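Local coordinates for protein plasma serine protease inhibitor (Homo sapiens, PDB 3DY0) that inactivates serine proteases in plasma and other body fluids in a heparin-dependent manner, trapping each one irreversibly after it cleaves the reactive centre loop, at residues A[311-316]-A[326-331]; A[32-37]-A[165-170]. All coordinates share one frame; numbering follows the deposited sequence.

Contact 1 of 2, residues A[311-316]-A[326-331]; sequences MVHKAV and AAAATG
His313 and Thr330 face each other across two neighbouring antiparallel strands of the large central sheet of the serpin fold, sheet A. In this cleaved molecule strand 323-335 is the inserted reactive centre loop, and the contact illustrates how an exposed loop becomes a buried strand: main-chain bonds run in pairs between Val312 and Gly331, Lys314 and Ala329, and Val316 and Ala327. The two directions differ by 173°. The tight side is the face carrying His313, Ala315, Ala328 and Thr330, which is turned to helix 33-45 and strand 29-31. With CG anti to the backbone N (chi1 -174°), the imidazole leans across to the other strand, and Thr330 OG1 meets it at the ring edge, 2.8 Å from His313 ND1; either atom could be the donor. The far nitrogen, His313 NE2, bonds to Ser32 N, so the ring is gripped at two corners and its rotation is fixed. Thr330 OG1 also bonds to Ser35 OG. Beside the ring the methyls Ala315 CB and Ala328 CB lie 3.6 Å apart, while Met311 CG sits 3.7 Å from Thr330 CG2. The other face is close at Val312, whose CG2 lies 3.5 Å from Gly331 O, but toward Lys314 and Val316 the packing is looser. Both are partly exposed; the lysine chain leads away from its partner strand, over Ser275 and Glu273, and Val316 CG2 comes no nearer than 4.4 Å to Ala327 CB. At this end the backbone still holds firmly, with Val316 N 2.9 Å from Ala327 O.

Contact 2 of 2, residues A[32-37]-A[165-170]; sequences SPVSIS and NYIFFK
The carboxamide of Asn165 is the flat group that meets the helix here, and its two ends are put to different uses. Ser35 OG donates a hydrogen bond to Asn165 OD1 over 2.7 Å. The hydroxyl comes in off the C=O direction, at 134°, and somewhat out of the carbonyl plane. At the other end Asn165 ND2 bonds to Asn95 OD1 on strand 90-99, consistent with the modelled orientation of the amide. Leu93 of the same strand also touches the asparagine side chain. Ser35 reaches its partner because OG stands anti to the backbone N (chi1 176°). All this belongs to the region of serpins known as the shutter, where the start of helix 33-45 lies beneath the middle of sheet A; the axes of 33-37 and 165-170 run nearly antiparallel and approach to 8.2 Å. Ser32 is the N-cap of that helix: its OG accepts from Ser35 N at 3.2 Å, and also bonds to the backbone of the bound peptide, probably the C-terminal fragment left by cleavage. Ile167 supplies the apolar half, spreading its two branches over the helix start. Its CG2 rests 3.7 Å from Ser32 OG and 4.2 Å from Ser35 CB, whereas its CD1 turns to Val34 CG1; Val34 is modelled in two conformers, so the closeness of that pair is doubtful. An aromatic side chain of the bound peptide packs on Ile167 as well.

Overall arrangement
Contacts 1 and 2 lie near the centre of the chain, their centres about 7 Å apart, and share sheet A. Both segments of contact 2 precede those of contact 1 in the sequence. In the sheet, strand 323-335 runs between 159-172 and 307-319, antiparallel to both, so the inserted loop has contact 1 along one edge and strand 165-170 of contact 2 along the other. The two also meet directly: Ala326 O lies 2.7 Å from Phe169 N, a probable hydrogen bond, and the hydroxyls of Thr330 and Ser35 link strand to helix. Sheet insertion thus ties the cleaved loop to helix 33-45 too, consistent with the high stability of loop-inserted serpins.

Contact 1 of 2, residues A[311-316]-A[326-331]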
loop_
_atom_site.group_PDB
_atom_site.type_symbol
_atom_site.label_atom_id
_atom_site.label_comp_id
_atom_site.label_asym_id
_atom_site.label_seq_id
_atom_site.Cartn_x
_atom_site.Cartn_y
_atom_site.Cartn_z
ATOM N N MET A 311 9.285 7.609 8.003
ATOM C CA MET A 311 7.945 7.333 7.508
ATOM C C MET A 311 7.858 5.820 7.496
ATOM O O MET A 311 8.344 5.166 6.571
ATOM C CB MET A 311 7.754 7.875 6.093
ATOM C CG MET A 311 6.316 7.748 5.606
ATOM S SD MET A 311 6.059 8.299 3.913
ATOM C CE MET A 311 6.141 10.067 4.129
ATOM N N VAL A 312 7.241 5.266 8.533
ATOM C CA VAL A 312 7.107 3.820 8.656
ATOM C C VAL A 312 5.832 3.301 8.001
ATOM O O VAL A 312 4.773 3.919 8.100
ATOM C CB VAL A 312 7.127 3.393 10.143
ATOM C CG1 VAL A 312 8.449 3.807 10.779
ATOM C CG2 VAL A 312 5.966 4.022 10.888
ATOM N N HIS A 313 5.946 2.161 7.325
ATOM C CA HIS A 313 4.806 1.545 6.654
ATOM C C HIS A 313 4.749 0.074 7.045
ATOM O O HIS A 313 5.777 -0.602 7.089
ATOM C CB HIS A 313 4.946 1.647 5.127
ATOM C CG HIS A 313 3.738 1.170 4.372
ATOM N ND1 HIS A 313 2.563 1.886 4.322
ATOM C CD2 HIS A 313 3.520 0.041 3.657
ATOM C CE1 HIS A 313 1.671 1.221 3.606
ATOM N NE2 HIS A 313 2.227 0.097 3.192
ATOM N N LYS A 314 3.550 -0.411 7.342
ATOM C CA LYS A 314 3.351 -1.813 7.683
ATOM C C LYS A 314 2.103 -2.234 6.933
ATOM O O LYS A 314 1.088 -1.538 6.974
ATOM C CB LYS A 314 3.132 -1.991 9.187
ATOM C CG LYS A 314 2.860 -3.431 9.612
ATOM C CD LYS A 314 4.048 -4.331 9.328
ATOM C CE LYS A 314 3.783 -5.756 9.802
ATOM N NZ LYS A 314 3.507 -5.803 11.267
ATOM N N ALA A 315 2.185 -3.362 6.237
ATOM C CA ALA A 315 1.056 -3.867 5.467
ATOM C C ALA A 315 0.995 -5.383 5.598
ATOM O O ALA A 315 2.026 -6.053 5.620
ATOM C CB ALA A 315 1.212 -3.473 4.006
ATOM N N VAL A 316 -0.218 -5.921 5.686
ATOM C CA VAL A 316 -0.397 -7.362 5.819
ATOM C C VAL A 316 -1.543 -7.831 4.937
ATOM O O VAL A 316 -2.456 -7.063 4.625
ATOM C CB VAL A 316 -0.717 -7.778 7.289
ATOM C CG1 VAL A 316 0.369 -7.285 8.230
ATOM C CG2 VAL A 316 -2.077 -7.233 7.704
ATOM N N ALA A 326 -6.841 -7.472 4.049
ATOM C CA ALA A 326 -5.594 -6.746 3.846
ATOM C C ALA A 326 -5.683 -5.434 4.599
ATOM O O ALA A 326 -6.749 -4.825 4.692
ATOM C CB ALA A 326 -5.356 -6.482 2.359
ATOM N N ALA A 327 -4.558 -4.992 5.138
ATOM C CA ALA A 327 -4.555 -3.745 5.877
ATOM C C ALA A 327 -3.170 -3.150 5.854
ATOM O O ALA A 327 -2.194 -3.841 5.598
ATOM C CB ALA A 327 -4.988 -3.985 7.313
ATOM N N ALA A 328 -3.094 -1.854 6.119
ATOM C CA ALA A 328 -1.813 -1.176 6.145
ATOM C C ALA A 328 -1.953 0.159 6.854
ATOM O O ALA A 328 -3.056 0.680 7.023
ATOM C CB ALA A 328 -1.300 -0.954 4.718
ATOM N N ALA A 329 -0.820 0.698 7.284
ATOM C CA ALA A 329 -0.807 1.993 7.931
ATOM C C ALA A 329 0.542 2.624 7.647
ATOM O O ALA A 329 1.546 1.922 7.481
ATOM C CB ALA A 329 -1.025 1.853 9.441
ATOM N N THR A 330 0.553 3.947 7.562
ATOM C CA THR A 330 1.775 4.695 7.313
ATOM C C THR A 330 1.857 5.754 8.405
ATOM O O THR A 330 0.905 6.503 8.618
ATOM C CB THR A 330 1.740 5.385 5.933
ATOM O OG1 THR A 330 1.561 4.397 4.912
ATOM C CG2 THR A 330 3.037 6.141 5.675
ATOM N N GLY A 331 2.982 5.782 9.115
ATOM C CA GLY A 331 3.164 6.759 10.170
ATOM C C GLY A 331 4.299 7.688 9.801
ATOM O O GLY A 331 5.446 7.256 9.675
#

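Contact 2 of 2, residues A[32-37]-A[165-170]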
loop_
_atom_site.group_PDB
_atom_site.type_symbol
_atom_site.label_atom_id
_atom_site.label_comp_id
_atom_site.label_asym_id
_atom_site.label_seq_id
_atom_site.Cartn_x
_atom_site.Cartn_y
_atom_site.Cartn_z
ATOM N N SER A 32 0.695 -0.842 0.579
ATOM C CA SER A 32 -0.501 -0.192 0.058
ATOM C C SER A 32 -0.108 1.099 -0.639
ATOM O O SER A 32 0.253 2.084 0.008
ATOM C CB SER A 32 -1.498 0.139 1.169
ATOM O OG SER A 32 -2.549 0.932 0.634
ATOM N N PRO A 33 -0.173 1.116 -1.977
ATOM C CA PRO A 33 0.187 2.326 -2.715
ATOM C C PRO A 33 -0.656 3.531 -2.291
ATOM O O PRO A 33 -0.134 4.634 -2.108
ATOM C CB PRO A 33 -0.062 1.924 -4.168
ATOM C CG PRO A 33 0.282 0.456 -4.164
ATOM C CD PRO A 33 -0.400 -0.018 -2.893
ATOM N N VAL A 34 -1.960 3.328 -2.134
ATOM C CA VAL A 34 -2.834 4.433 -1.756
ATOM C C VAL A 34 -2.515 4.993 -0.371
ATOM O O VAL A 34 -2.596 6.202 -0.155
ATOM C CB VAL A 34 -4.328 4.024 -1.835
ATOM C CG1 VAL A 34 -4.654 2.988 -0.780
ATOM C CG2 VAL A 34 -5.208 5.260 -1.694
ATOM N N SER A 35 -2.144 4.127 0.567
ATOM C CA SER A 35 -1.806 4.597 1.907
ATOM C C SER A 35 -0.601 5.532 1.871
ATOM O O SER A 35 -0.586 6.584 2.520
ATOM C CB SER A 35 -1.489 3.416 2.826
ATOM O OG SER A 35 -1.074 3.889 4.103
ATOM N N ILE A 36 0.410 5.138 1.109
ATOM C CA ILE A 36 1.624 5.927 1.006
ATOM C C ILE A 36 1.444 7.193 0.182
ATOM O O ILE A 36 1.926 8.260 0.570
ATOM C CB ILE A 36 2.774 5.063 0.455
ATOM C CG1 ILE A 36 2.963 3.852 1.377
ATOM C CG2 ILE A 36 4.056 5.886 0.380
ATOM C CD1 ILE A 36 3.947 2.816 0.879
ATOM N N SER A 37 0.741 7.079 -0.943
ATOM C CA SER A 37 0.487 8.235 -1.796
ATOM C C SER A 37 -0.333 9.271 -1.037
ATOM O O SER A 37 -0.064 10.469 -1.117
ATOM C CB SER A 37 -0.279 7.821 -3.056
ATOM O OG SER A 37 0.509 7.005 -3.899
ATOM N N ASN A 165 -2.005 7.348 8.433
ATOM C CA ASN A 165 -2.986 6.964 7.431
ATOM C C ASN A 165 -3.152 5.473 7.634
ATOM O O ASN A 165 -2.186 4.767 7.923
ATOM C CB ASN A 165 -2.533 7.195 5.990
ATOM C CG ASN A 165 -3.454 6.494 4.991
ATOM O OD1 ASN A 165 -3.255 5.326 4.658
ATOM N ND2 ASN A 165 -4.489 7.195 4.546
ATOM N N TYR A 166 -4.382 5.000 7.509
ATOM C CA TYR A 166 -4.649 3.577 7.650
ATOM C C TYR A 166 -5.614 3.162 6.563
ATOM O O TYR A 166 -6.377 3.979 6.044
ATOM C CB TYR A 166 -5.271 3.271 9.017
ATOM C CG TYR A 166 -6.640 3.885 9.216
ATOM C CD1 TYR A 166 -7.783 3.285 8.688
ATOM C CD2 TYR A 166 -6.783 5.096 9.889
ATOM C CE1 TYR A 166 -9.035 3.879 8.821
ATOM C CE2 TYR A 166 -8.027 5.696 10.028
ATOM C CZ TYR A 166 -9.146 5.084 9.491
ATOM O OH TYR A 166 -10.376 5.690 9.613
ATOM N N ILE A 167 -5.559 1.886 6.213
ATOM C CA ILE A 167 -6.463 1.332 5.223
ATOM C C ILE A 167 -6.792 -0.090 5.661
ATOM O O ILE A 167 -5.919 -0.831 6.130
ATOM C CB ILE A 167 -5.835 1.340 3.796
ATOM C CG1 ILE A 167 -6.820 0.735 2.790
ATOM C CG2 ILE A 167 -4.508 0.588 3.795
ATOM C CD1 ILE A 167 -6.378 0.858 1.336
ATOM N N PHE A 168 -8.065 -0.453 5.553
ATOM C CA PHE A 168 -8.509 -1.794 5.915
ATOM C C PHE A 168 -9.423 -2.329 4.820
ATOM O O PHE A 168 -10.372 -1.658 4.410
ATOM C CB PHE A 168 -9.275 -1.797 7.239
ATOM C CG PHE A 168 -9.823 -3.151 7.603
ATOM C CD1 PHE A 168 -8.991 -4.129 8.141
ATOM C CD2 PHE A 168 -11.152 -3.466 7.352
ATOM C CE1 PHE A 168 -9.477 -5.405 8.419
ATOM C CE2 PHE A 168 -11.648 -4.743 7.627
ATOM C CZ PHE A 168 -10.807 -5.711 8.160
ATOM N N PHE A 169 -9.130 -3.543 4.359
ATOM C CA PHE A 169 -9.904 -4.187 3.304
ATOM C C PHE A 169 -10.265 -5.619 3.678
ATOM O O PHE A 169 -9.419 -6.395 4.121
ATOM C CB PHE A 169 -9.089 -4.173 1.999
ATOM C CG PHE A 169 -9.685 -4.988 0.881
ATOM C CD1 PHE A 169 -9.315 -6.318 0.695
ATOM C CD2 PHE A 169 -10.586 -4.414 -0.011
ATOM C CE1 PHE A 169 -9.831 -7.064 -0.369
ATOM C CE2 PHE A 169 -11.107 -5.155 -1.077
ATOM C CZ PHE A 169 -10.729 -6.477 -1.255
ATOM N N LYS A 170 -11.536 -5.961 3.514
ATOM C CA LYS A 170 -11.982 -7.318 3.791
ATOM C C LYS A 170 -13.086 -7.635 2.807
ATOM O O LYS A 170 -14.064 -6.899 2.707
ATOM C CB LYS A 170 -12.513 -7.465 5.218
ATOM C CG LYS A 170 -13.047 -8.869 5.497
ATOM C CD LYS A 170 -13.526 -9.036 6.929
ATOM C CE LYS A 170 -14.173 -10.401 7.123
ATOM N NZ LYS A 170 -14.726 -10.560 8.496
#